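Local coordinates for protein peroxisomal acyl-coenzyme A oxidase 1 (Arabidopsis thaliana, PDB 1W07) that oxidises long- and medium-chain acyl-CoAs to 2-trans-enoyl-CoAs with FAD in peroxisomal beta-oxidation, reducing O2 to hydrogen peroxide, at residues B[53-65]-B[224-238]. The protein carries 1 engineered substitution. Residues are numbered along the deposited sequence; the frame is centred on the assembly and turned at random.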
ATOM      1  N   ARG B  53      14.660 -15.714   3.298  1.00 26.16           N
ATOM      2  CA  ARG B  53      13.375 -16.130   2.767  1.00 28.52           C
ATOM      3  C   ARG B  53      13.098 -15.652   1.339  1.00 28.92           C
ATOM      4  O   ARG B  53      12.531 -16.396   0.534  1.00 26.75           O
ATOM      5  CB  ARG B  53      12.279 -15.659   3.724  1.00 29.85           C
ATOM      6  CG  ARG B  53      10.919 -16.247   3.478  1.00 35.23           C
ATOM      7  CD  ARG B  53       9.914 -15.602   4.414  1.00 35.83           C
ATOM      8  NE  ARG B  53       9.941 -16.160   5.755  1.00 30.39           N
ATOM      9  CZ  ARG B  53       9.387 -15.576   6.814  1.00 29.15           C
ATOM     10  NH1 ARG B  53       8.783 -14.406   6.681  1.00 27.21           N
ATOM     11  NH2 ARG B  53       9.410 -16.174   8.000  1.00 28.61           N
ATOM     12  N   ALA B  54      13.508 -14.427   1.024  1.00 27.76           N
ATOM     13  CA  ALA B  54      13.302 -13.869  -0.309  1.00 26.97           C
ATOM     14  C   ALA B  54      14.252 -14.443  -1.362  1.00 25.76           C
ATOM     15  O   ALA B  54      14.095 -14.177  -2.550  1.00 28.59           O
ATOM     16  CB  ALA B  54      13.432 -12.346  -0.269  1.00 28.19           C
ATOM     17  N   ARG B  55      15.235 -15.226  -0.940  1.00 24.57           N
ATOM     18  CA  ARG B  55      16.169 -15.816  -1.890  1.00 27.51           C
ATOM     19  C   ARG B  55      15.812 -17.282  -2.207  1.00 27.16           C
ATOM     20  O   ARG B  55      16.579 -18.000  -2.847  1.00 28.82           O
ATOM     21  CB  ARG B  55      17.598 -15.722  -1.340  1.00 27.24           C
ATOM     22  CG  ARG B  55      18.158 -14.299  -1.289  1.00 30.46           C
ATOM     23  CD  ARG B  55      19.635 -14.323  -0.942  1.00 28.28           C
ATOM     24  NE  ARG B  55      19.848 -14.624   0.466  1.00 32.72           N
ATOM     25  CZ  ARG B  55      19.782 -13.717   1.436  1.00 32.47           C
ATOM     26  NH1 ARG B  55      19.511 -12.450   1.149  1.00 32.81           N
ATOM     27  NH2 ARG B  55      19.983 -14.081   2.695  1.00 32.77           N
ATOM     28  N   LEU B  56      14.637 -17.725  -1.777  1.00 27.08           N
ATOM     29  CA  LEU B  56      14.221 -19.107  -2.009  1.00 23.71           C
ATOM     30  C   LEU B  56      13.156 -19.207  -3.092  1.00 21.68           C
ATOM     31  O   LEU B  56      12.354 -18.289  -3.252  1.00 19.01           O
ATOM     32  CB  LEU B  56      13.691 -19.711  -0.697  1.00 24.01           C
ATOM     33  CG  LEU B  56      14.662 -19.787   0.499  1.00 27.36           C
ATOM     34  CD1 LEU B  56      13.875 -20.118   1.763  1.00 24.16           C
ATOM     35  CD2 LEU B  56      15.757 -20.830   0.244  1.00 25.27           C
ATOM     36  N   SER B  57      13.155 -20.302  -3.854  1.00 20.98           N
ATOM     37  CA  SER B  57      12.134 -20.489  -4.883  1.00 20.40           C
ATOM     38  C   SER B  57      10.871 -20.928  -4.151  1.00 20.41           C
ATOM     39  O   SER B  57      10.927 -21.238  -2.958  1.00 18.93           O
ATOM     40  CB  SER B  57      12.547 -21.585  -5.877  1.00 23.81           C
ATOM     41  OG  SER B  57      12.657 -22.860  -5.225  1.00 23.07           O
ATOM     42  N   ARG B  58       9.736 -20.940  -4.847  1.00 20.50           N
ATOM     43  CA  ARG B  58       8.474 -21.366  -4.242  1.00 21.26           C
ATOM     44  C   ARG B  58       8.679 -22.731  -3.595  1.00 18.44           C
ATOM     45  O   ARG B  58       8.393 -22.919  -2.413  1.00 17.02           O
ATOM     46  CB  ARG B  58       7.368 -21.469  -5.300  1.00 21.03           C
ATOM     47  CG  ARG B  58       5.962 -21.764  -4.736  1.00 23.72           C
ATOM     48  CD  ARG B  58       5.258 -20.495  -4.255  1.00 20.53           C
ATOM     49  NE  ARG B  58       4.234 -20.743  -3.230  1.00 19.62           N
ATOM     50  CZ  ARG B  58       2.986 -21.167  -3.444  1.00 19.80           C
ATOM     51  NH1 ARG B  58       2.522 -21.408  -4.671  1.00 18.56           N
ATOM     52  NH2 ARG B  58       2.184 -21.352  -2.404  1.00 17.62           N
ATOM     53  N   LYS B  59       9.180 -23.691  -4.368  1.00 19.48           N
ATOM     54  CA  LYS B  59       9.403 -25.034  -3.834  1.00 22.03           C
ATOM     55  C   LYS B  59      10.292 -25.075  -2.599  1.00 18.83           C
ATOM     56  O   LYS B  59       9.936 -25.696  -1.598  1.00 19.85           O
ATOM     57  CB  LYS B  59       9.987 -25.957  -4.910  1.00 24.69           C
ATOM     58  CG  LYS B  59       8.982 -26.406  -5.958  1.00 28.30           C
ATOM     59  CD  LYS B  59       9.659 -27.243  -7.034  1.00 29.91           C
ATOM     60  CE  LYS B  59       8.666 -27.709  -8.087  1.00 32.00           C
ATOM     61  NZ  LYS B  59       9.320 -28.497  -9.173  1.00 29.45           N
ATOM     62  N   GLU B  60      11.445 -24.418  -2.658  1.00 18.49           N
ATOM     63  CA  GLU B  60      12.364 -24.407  -1.513  1.00 21.39           C
ATOM     64  C   GLU B  60      11.728 -23.723  -0.300  1.00 19.24           C
ATOM     65  O   GLU B  60      11.954 -24.140   0.837  1.00 17.25           O
ATOM     66  CB  GLU B  60      13.665 -23.678  -1.870  1.00 25.77           C
ATOM     67  CG  GLU B  60      14.350 -24.220  -3.116  1.00 29.91           C
ATOM     68  CD  GLU B  60      15.521 -23.364  -3.550  1.00 32.30           C
ATOM     69  OE1 GLU B  60      15.408 -22.111  -3.526  1.00 32.15           O
ATOM     70  OE2 GLU B  60      16.551 -23.946  -3.952  1.00 36.70           O
ATOM     71  N   LEU B  61      10.945 -22.670  -0.544  1.00 18.07           N
ATOM     72  CA  LEU B  61      10.294 -21.930   0.537  1.00 17.64           C
ATOM     73  C   LEU B  61       9.238 -22.817   1.206  1.00 18.23           C
ATOM     74  O   LEU B  61       9.095 -22.824   2.435  1.00 18.10           O
ATOM     75  CB  LEU B  61       9.624 -20.669  -0.018  1.00 16.87           C
ATOM     76  CG  LEU B  61       8.859 -19.806   0.996  1.00 18.99           C
ATOM     77  CD1 LEU B  61       9.835 -19.146   1.966  1.00 21.76           C
ATOM     78  CD2 LEU B  61       8.044 -18.754   0.265  1.00 16.18           C
ATOM     79  N   PHE B  62       8.501 -23.570   0.394  1.00 16.60           N
ATOM     80  CA  PHE B  62       7.475 -24.432   0.940  1.00 17.29           C
ATOM     81  C   PHE B  62       8.118 -25.569   1.737  1.00 17.15           C
ATOM     82  O   PHE B  62       7.695 -25.880   2.853  1.00 17.86           O
ATOM     83  CB  PHE B  62       6.609 -24.997  -0.180  1.00 17.56           C
ATOM     84  CG  PHE B  62       5.403 -25.730   0.319  1.00 20.91           C
ATOM     85  CD1 PHE B  62       4.374 -25.047   0.971  1.00 20.15           C
ATOM     86  CD2 PHE B  62       5.312 -27.111   0.190  1.00 19.99           C
ATOM     87  CE1 PHE B  62       3.275 -25.737   1.489  1.00 21.66           C
ATOM     88  CE2 PHE B  62       4.222 -27.807   0.705  1.00 21.84           C
ATOM     89  CZ  PHE B  62       3.204 -27.125   1.353  1.00 19.58           C
ATOM     90  N   LYS B  63       9.143 -26.183   1.164  1.00 18.87           N
ATOM     91  CA  LYS B  63       9.835 -27.281   1.830  1.00 20.98           C
ATOM     92  C   LYS B  63      10.423 -26.815   3.156  1.00 21.17           C
ATOM     93  O   LYS B  63      10.318 -27.502   4.178  1.00 19.36           O
ATOM     94  CB  LYS B  63      10.944 -27.831   0.934  1.00 20.16           C
ATOM     95  CG  LYS B  63      11.769 -28.913   1.623  1.00 27.36           C
ATOM     96  CD  LYS B  63      12.605 -29.723   0.634  1.00 31.26           C
ATOM     97  CE  LYS B  63      13.278 -30.911   1.325  1.00 32.59           C
ATOM     98  NZ  LYS B  63      13.956 -31.820   0.354  1.00 33.56           N
ATOM     99  N   SER B  64      11.057 -25.649   3.123  1.00 21.15           N
ATOM    100  CA  SER B  64      11.653 -25.065   4.313  1.00 21.38           C
ATOM    101  C   SER B  64      10.583 -24.849   5.382  1.00 20.54           C
ATOM    102  O   SER B  64      10.847 -24.973   6.574  1.00 17.07           O
ATOM    103  CB  SER B  64      12.305 -23.729   3.950  1.00 22.33           C
ATOM    104  OG  SER B  64      12.748 -23.080   5.120  1.00 29.14           O
ATOM    105  N   THR B  65       9.370 -24.525   4.937  1.00 19.57           N
ATOM    106  CA  THR B  65       8.244 -24.288   5.843  1.00 17.15           C
ATOM    107  C   THR B  65       7.846 -25.596   6.523  1.00 19.04           C
ATOM    108  O   THR B  65       7.559 -25.625   7.735  1.00 15.59           O
ATOM    109  CB  THR B  65       7.027 -23.717   5.076  1.00 17.24           C
ATOM    110  OG1 THR B  65       7.370 -22.429   4.544  1.00 19.41           O
ATOM    111  CG2 THR B  65       5.817 -23.593   5.995  1.00 15.51           C
ATOM    112  N   ASP B 224      -2.612 -26.243  -5.314  1.00 12.56           N
ATOM    113  CA  ASP B 224      -2.279 -24.898  -4.853  1.00 13.69           C
ATOM    114  C   ASP B 224      -2.824 -23.874  -5.836  1.00 14.41           C
ATOM    115  O   ASP B 224      -2.801 -24.092  -7.048  1.00 11.84           O
ATOM    116  CB  ASP B 224      -0.752 -24.785  -4.708  1.00 14.32           C
ATOM    117  CG  ASP B 224      -0.302 -23.441  -4.171  1.00 18.27           C
ATOM    118  OD1 ASP B 224      -0.123 -22.509  -4.981  1.00 21.77           O
ATOM    119  OD2 ASP B 224      -0.138 -23.314  -2.937  1.00 17.04           O
ATOM    120  N   ILE B 225      -3.303 -22.741  -5.325  1.00 17.00           N
ATOM    121  CA  ILE B 225      -3.891 -21.722  -6.199  1.00 17.19           C
ATOM    122  C   ILE B 225      -2.901 -20.769  -6.866  1.00 17.64           C
ATOM    123  O   ILE B 225      -3.294 -19.968  -7.716  1.00 17.35           O
ATOM    124  CB  ILE B 225      -4.925 -20.870  -5.451  1.00 19.35           C
ATOM    125  CG1 ILE B 225      -4.251 -20.102  -4.299  1.00 17.67           C
ATOM    126  CG2 ILE B 225      -6.040 -21.758  -4.919  1.00 14.67           C
ATOM    127  CD1 ILE B 225      -5.167 -19.079  -3.662  1.00 17.35           C
ATOM    128  N   GLY B 226      -1.627 -20.849  -6.495  1.00 16.42           N
ATOM    129  CA  GLY B 226      -0.658 -19.977  -7.133  1.00 17.32           C
ATOM    130  C   GLY B 226       0.088 -18.999  -6.243  1.00 16.73           C
ATOM    131  O   GLY B 226      -0.205 -18.848  -5.058  1.00 17.59           O
ATOM    132  N   THR B 227       1.066 -18.323  -6.841  1.00 17.12           N
ATOM    133  CA  THR B 227       1.900 -17.367  -6.135  1.00 16.05           C
ATOM    134  C   THR B 227       1.124 -16.115  -5.755  1.00 16.07           C
ATOM    135  O   THR B 227       0.316 -15.596  -6.528  1.00 14.90           O
ATOM    136  CB  THR B 227       3.145 -16.988  -6.982  1.00 16.95           C
ATOM    137  OG1 THR B 227       3.914 -18.167  -7.220  1.00 25.00           O
ATOM    138  CG2 THR B 227       4.017 -15.970  -6.248  1.00 15.87           C
ATOM    139  N   LYS B 228       1.384 -15.623  -4.551  1.00 15.42           N
ATOM    140  CA  LYS B 228       0.693 -14.456  -4.036  1.00 14.67           C
ATOM    141  C   LYS B 228       1.603 -13.242  -3.896  1.00 15.46           C
ATOM    142  O   LYS B 228       2.822 -13.327  -4.010  1.00 10.95           O
ATOM    143  CB  LYS B 228       0.070 -14.804  -2.678  1.00 14.21           C
ATOM    144  CG  LYS B 228      -1.103 -15.800  -2.788  1.00 15.47           C
ATOM    145  CD  LYS B 228      -1.132 -16.849  -1.676  1.00 17.54           C
ATOM    146  CE  LYS B 228       0.105 -17.725  -1.704  1.00 17.84           C
ATOM    147  NZ  LYS B 228      -0.024 -18.857  -0.753  1.00 15.33           N
ATOM    148  N   MET B 229       0.982 -12.104  -3.649  1.00 17.21           N
ATOM    149  CA  MET B 229       1.672 -10.844  -3.469  1.00 17.57           C
ATOM    150  C   MET B 229       2.872 -10.906  -2.518  1.00 16.91           C
ATOM    151  O   MET B 229       2.772 -11.398  -1.393  1.00 15.00           O
ATOM    152  CB  MET B 229       0.649  -9.830  -2.951  1.00 18.86           C
ATOM    153  CG  MET B 229       1.210  -8.505  -2.506  1.00 21.06           C
ATOM    154  SD  MET B 229      -0.097  -7.377  -1.978  1.00 21.19           S
ATOM    155  CE  MET B 229       0.924  -5.997  -1.441  1.00 24.39           C
ATOM    156  N   GLY B 230       4.004 -10.390  -2.990  1.00 17.91           N
ATOM    157  CA  GLY B 230       5.203 -10.315  -2.171  1.00 16.33           C
ATOM    158  C   GLY B 230       6.200 -11.457  -2.218  1.00 17.98           C
ATOM    159  O   GLY B 230       5.848 -12.596  -2.515  1.00 16.87           O
ATOM    160  N   ASN B 231       7.460 -11.141  -1.931  1.00 19.34           N
ATOM    161  CA  ASN B 231       8.517 -12.148  -1.891  1.00 18.35           C
ATOM    162  C   ASN B 231       8.466 -12.799  -0.515  1.00 16.58           C
ATOM    163  O   ASN B 231       8.656 -12.128   0.492  1.00 12.52           O
ATOM    164  CB  ASN B 231       9.876 -11.496  -2.095  1.00 20.57           C
ATOM    165  CG  ASN B 231      10.042 -10.948  -3.481  1.00 23.81           C
ATOM    166  OD1 ASN B 231       9.976 -11.688  -4.461  1.00 23.35           O
ATOM    167  ND2 ASN B 231      10.255  -9.645  -3.580  1.00 20.00           N
ATOM    168  N   GLY B 232       8.225 -14.105  -0.473  1.00 15.92           N
ATOM    169  CA  GLY B 232       8.112 -14.798   0.796  1.00 16.35           C
ATOM    170  C   GLY B 232       6.674 -14.620   1.253  1.00 18.14           C
ATOM    171  O   GLY B 232       5.740 -15.067   0.582  1.00 17.15           O
ATOM    172  N   ALA B 233       6.495 -13.962   2.393  1.00 17.83           N
ATOM    173  CA  ALA B 233       5.176 -13.688   2.942  1.00 16.50           C
ATOM    174  C   ALA B 233       4.259 -14.913   3.020  1.00 17.62           C
ATOM    175  O   ALA B 233       4.602 -15.913   3.645  1.00 18.89           O
ATOM    176  CB  ALA B 233       4.512 -12.558   2.120  1.00 16.60           C
ATOM    177  N   TYR B 234       3.085 -14.835   2.395  1.00 17.57           N
ATOM    178  CA  TYR B 234       2.143 -15.946   2.439  1.00 18.25           C
ATOM    179  C   TYR B 234       2.473 -17.045   1.434  1.00 16.57           C
ATOM    180  O   TYR B 234       1.742 -18.031   1.329  1.00 15.33           O
ATOM    181  CB  TYR B 234       0.714 -15.449   2.178  1.00 23.26           C
ATOM    182  CG  TYR B 234      -0.180 -15.421   3.398  1.00 24.42           C
ATOM    183  CD1 TYR B 234      -0.134 -14.358   4.304  1.00 26.82           C
ATOM    184  CD2 TYR B 234      -1.074 -16.466   3.652  1.00 26.26           C
ATOM    185  CE1 TYR B 234      -0.958 -14.338   5.431  1.00 31.42           C
ATOM    186  CE2 TYR B 234      -1.900 -16.453   4.776  1.00 28.38           C
ATOM    187  CZ  TYR B 234      -1.834 -15.381   5.661  1.00 30.13           C
ATOM    188  OH  TYR B 234      -2.651 -15.343   6.764  1.00 33.43           O
ATOM    189  N   ASN B 235       3.570 -16.899   0.702  1.00 14.37           N
ATOM    190  CA  ASN B 235       3.903 -17.914  -0.279  1.00 15.87           C
ATOM    191  C   ASN B 235       4.432 -19.205   0.337  1.00 19.90           C
ATOM    192  O   ASN B 235       4.637 -20.199  -0.361  1.00 18.10           O
ATOM    193  CB  ASN B 235       4.840 -17.335  -1.324  1.00 15.46           C
ATOM    194  CG  ASN B 235       4.098 -16.432  -2.291  1.00 15.52           C
ATOM    195  OD1 ASN B 235       3.167 -16.871  -2.967  1.00 10.13           O
ATOM    196  ND2 ASN B 235       4.489 -15.167  -2.348  1.00 10.62           N
ATOM    197  N   SER B 236       4.615 -19.196   1.655  1.00 17.07           N
ATOM    198  CA  SER B 236       5.053 -20.384   2.376  1.00 18.88           C
ATOM    199  C   SER B 236       3.781 -21.172   2.712  1.00 19.00           C
ATOM    200  O   SER B 236       3.847 -22.340   3.110  1.00 16.22           O
ATOM    201  CB  SER B 236       5.762 -19.993   3.668  1.00 16.28           C
ATOM    202  OG  SER B 236       4.973 -19.096   4.423  1.00 16.05           O
ATOM    203  N   MET B 237       2.631 -20.516   2.558  1.00 17.03           N
ATOM    204  CA  MET B 237       1.334 -21.124   2.836  1.00 16.82           C
ATOM    205  C   MET B 237       0.808 -21.776   1.569  1.00 18.73           C
ATOM    206  O   MET B 237       0.877 -21.194   0.484  1.00 16.29           O
ATOM    207  CB  MET B 237       0.330 -20.061   3.308  1.00 17.91           C
ATOM    208  CG  MET B 237      -1.104 -20.560   3.596  1.00 16.40           C
ATOM    209  SD  MET B 237      -1.243 -21.501   5.154  1.00 17.81           S
ATOM    210  CE  MET B 237      -1.213 -20.188   6.400  1.00 11.47           C
ATOM    211  N   ASP B 238       0.298 -22.995   1.703  1.00 16.63           N
ATOM    212  CA  ASP B 238      -0.259 -23.683   0.551  1.00 16.69           C
ATOM    213  C   ASP B 238      -1.762 -23.447   0.460  1.00 19.57           C
ATOM    214  O   ASP B 238      -2.556 -24.312   0.836  1.00 18.96           O
ATOM    215  CB  ASP B 238       0.029 -25.192   0.614  1.00 15.00           C
ATOM    216  CG  ASP B 238      -0.400 -25.816   1.923  1.00 20.47           C
ATOM    217  OD1 ASP B 238      -0.983 -26.922   1.886  1.00 19.81           O
ATOM    218  OD2 ASP B 238      -0.142 -25.219   2.995  1.00 18.38           O
TER
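The start of helix 58-78 and the 3-10 turn at 53-54 lie against the loop joining strands 220-224 and 240-244, the CA atoms of F62 and S236 4.9 Å apart and those of A54 and N231 5.3 Å. R58 supplies the hydrogen bonds and salt bridge across the contact. Its guanidinium reaches into the loop because CG stands anti to the backbone N (chi1 -174°) and the chain bends at chi2; NE then gives a nearly straight 2.9 Å bond to a lone pair of N235 O. End-on, NH1 meets D224 OD1 at 2.9 Å from above the carboxylate plane, while NH2 makes a more bent bond to OD2, syn but tilted from that plane. G226 N reaches OD1 from the opposite face, closing an Asx turn; D636 of the second subunit also pairs with NH1. L61 CD2 rests on the N235-S236 backbone, and the F62 ring meets D238 CB obliquely, CE1 at 3.4 Å. Were R58 an alanine, D224 and D636 of the second subunit would probably lose their shared cation, and N235 O its NE donor. The example illustrates how one buried, multidentate arginine can join N-terminal helical domain, middle beta domain and dimer interface, two carboxylates probably offsetting its charge.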